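Side-chain contact in predicted HD superfamily hydrolase (uncultured Thermotogales bacterium, PDB 2PQ7), which probably acts as a metal-dependent hydrolase of the HD superfamily, binding two iron ions in a largely helical fold: residues Glu208-Gln211 with Arg212-Glu216. Numbering follows the deposited sequence.
Sequences EFVQ and RFLAE
E208 and R212, one helical turn apart, run side by side in the same direction and join in a salt bridge. A single carboxylate oxygen does the work: OE2 of E208 receives NE of R212 at 2.9 Å through its anti lone pair, the N-H pointing in at 157°. NH2 of R212 adds a longer, more bent bond to the same OE2, 3.2 Å. The oxygen lies near the guanidinium plane, at its NE-NH2 edge, while the carboxylate plane is turned 38° against it. With CG of E208 anti to the backbone N (chi1 -178°) and the chain extended beyond it, the acid reaches along R212 to NE. NH1 of R212 makes a second salt bridge, to D201 of the second subunit, so two acids, one from each chain, share this guanidinium and probably hold its rotation. Were R212 an alanine, E208 and D201 of the second subunit would both probably lose the positive charge that they share. Apolar contacts follow the same i to i+4 spacing. CE1 of F209 meets CD2 of F213 at 4.1 Å, the two side chains crossing at a slant; F209 also packs on I142 and F146 of helix 139-147, and F213 on V140 of the second subunit. On the exposed side, CG1 of V210 lies 3.9 Å from CD1 of L214, both side chains pointing alike. Backbone bonds bind the turns together: the N atoms of R212, F213, L214 and A215 donate to the O atoms of E208, F209, V210 and Q211, respectively, each at 2.9 Å. This is a regular alpha-helix with an i to i+4 Glu-Arg salt bridge, near the C-terminal end of helix 193-217, where the helix meets the second subunit far from the iron site.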
loop_
_atom_site.group_PDB
_atom_site.type_symbol
_atom_site.label_atom_id
_atom_site.label_comp_id
_atom_site.label_asym_id
_atom_site.label_seq_id
_atom_site.Cartn_x
_atom_site.Cartn_y
_atom_site.Cartn_z
ATOM N N GLU A 208 -10.423 -3.708 -0.027
ATOM C CA GLU A 208 -9.722 -4.914 0.376
ATOM C C GLU A 208 -8.408 -4.591 1.105
ATOM O O GLU A 208 -8.075 -5.238 2.109
ATOM C CB GLU A 208 -9.422 -5.812 -0.807
ATOM C CG GLU A 208 -8.725 -7.132 -0.391
ATOM C CD GLU A 208 -8.532 -8.095 -1.524
ATOM O OE1 GLU A 208 -9.119 -7.879 -2.610
ATOM O OE2 GLU A 208 -7.777 -9.065 -1.365
ATOM N N PHE A 209 -7.658 -3.613 0.611
ATOM C CA PHE A 209 -6.422 -3.208 1.263
ATOM C C PHE A 209 -6.701 -2.800 2.714
ATOM O O PHE A 209 -5.980 -3.228 3.628
ATOM C CB PHE A 209 -5.726 -2.052 0.540
ATOM C CG PHE A 209 -4.363 -1.740 1.101
ATOM C CD1 PHE A 209 -4.234 -0.980 2.245
ATOM C CD2 PHE A 209 -3.215 -2.255 0.510
ATOM C CE1 PHE A 209 -2.978 -0.739 2.783
ATOM C CE2 PHE A 209 -1.981 -1.999 1.036
ATOM C CZ PHE A 209 -1.860 -1.257 2.170
ATOM N N VAL A 210 -7.713 -1.969 2.917
ATOM C CA VAL A 210 -8.065 -1.477 4.251
ATOM C C VAL A 210 -8.519 -2.616 5.155
ATOM O O VAL A 210 -8.119 -2.706 6.310
ATOM C CB VAL A 210 -9.150 -0.389 4.181
ATOM C CG1 VAL A 210 -9.649 -0.024 5.580
ATOM C CG2 VAL A 210 -8.621 0.843 3.517
ATOM N N GLN A 211 -9.352 -3.483 4.628
ATOM C CA GLN A 211 -9.841 -4.603 5.390
ATOM C C GLN A 211 -8.688 -5.466 5.846
ATOM O O GLN A 211 -8.652 -5.871 7.021
ATOM C CB GLN A 211 -10.843 -5.407 4.573
ATOM C CG GLN A 211 -12.156 -4.670 4.363
ATOM C CD GLN A 211 -13.095 -5.390 3.413
ATOM O OE1 GLN A 211 -12.666 -6.219 2.607
ATOM N NE2 GLN A 211 -14.383 -5.066 3.494
ATOM N N ARG A 212 -7.759 -5.763 4.934
ATOM C CA ARG A 212 -6.602 -6.572 5.245
ATOM C C ARG A 212 -5.700 -5.895 6.255
ATOM O O ARG A 212 -5.220 -6.545 7.166
ATOM C CB ARG A 212 -5.791 -6.915 3.985
ATOM C CG ARG A 212 -6.434 -7.936 3.092
ATOM C CD ARG A 212 -5.589 -8.200 1.847
ATOM N NE ARG A 212 -6.233 -9.228 1.063
ATOM C CZ ARG A 212 -6.082 -10.528 1.265
ATOM N NH1 ARG A 212 -5.297 -10.984 2.242
ATOM N NH2 ARG A 212 -6.760 -11.391 0.508
ATOM N N PHE A 213 -5.452 -4.603 6.075
ATOM C CA PHE A 213 -4.645 -3.817 6.994
ATOM C C PHE A 213 -5.203 -3.949 8.407
ATOM O O PHE A 213 -4.472 -4.283 9.346
ATOM C CB PHE A 213 -4.624 -2.342 6.565
ATOM C CG PHE A 213 -3.644 -1.499 7.313
ATOM C CD1 PHE A 213 -3.981 -0.971 8.538
ATOM C CD2 PHE A 213 -2.410 -1.223 6.797
ATOM C CE1 PHE A 213 -3.079 -0.181 9.230
ATOM C CE2 PHE A 213 -1.492 -0.455 7.485
ATOM C CZ PHE A 213 -1.829 0.079 8.692
ATOM N N LEU A 214 -6.491 -3.714 8.535
ATOM C CA LEU A 214 -7.138 -3.803 9.845
ATOM C C LEU A 214 -7.130 -5.212 10.425
ATOM O O LEU A 214 -6.887 -5.384 11.623
ATOM C CB LEU A 214 -8.563 -3.291 9.743
ATOM C CG LEU A 214 -8.682 -1.790 9.458
ATOM C CD1 LEU A 214 -10.118 -1.434 9.173
ATOM C CD2 LEU A 214 -8.144 -0.955 10.601
ATOM N N ALA A 215 -7.397 -6.214 9.598
ATOM C CA ALA A 215 -7.375 -7.589 10.061
ATOM C C ALA A 215 -5.975 -7.986 10.530
ATOM O O ALA A 215 -5.830 -8.659 11.562
ATOM C CB ALA A 215 -7.845 -8.532 9.002
ATOM N N GLU A 216 -4.945 -7.590 9.788
ATOM C CA GLU A 216 -3.570 -7.913 10.152
ATOM C C GLU A 216 -3.061 -7.139 11.351
ATOM O O GLU A 216 -2.237 -7.638 12.111
ATOM C CB GLU A 216 -2.627 -7.591 8.994
ATOM C CG GLU A 216 -2.807 -8.451 7.733
ATOM C CD GLU A 216 -2.053 -7.895 6.530
ATOM O OE1 GLU A 216 -1.114 -7.092 6.732
ATOM O OE2 GLU A 216 -2.402 -8.287 5.382
#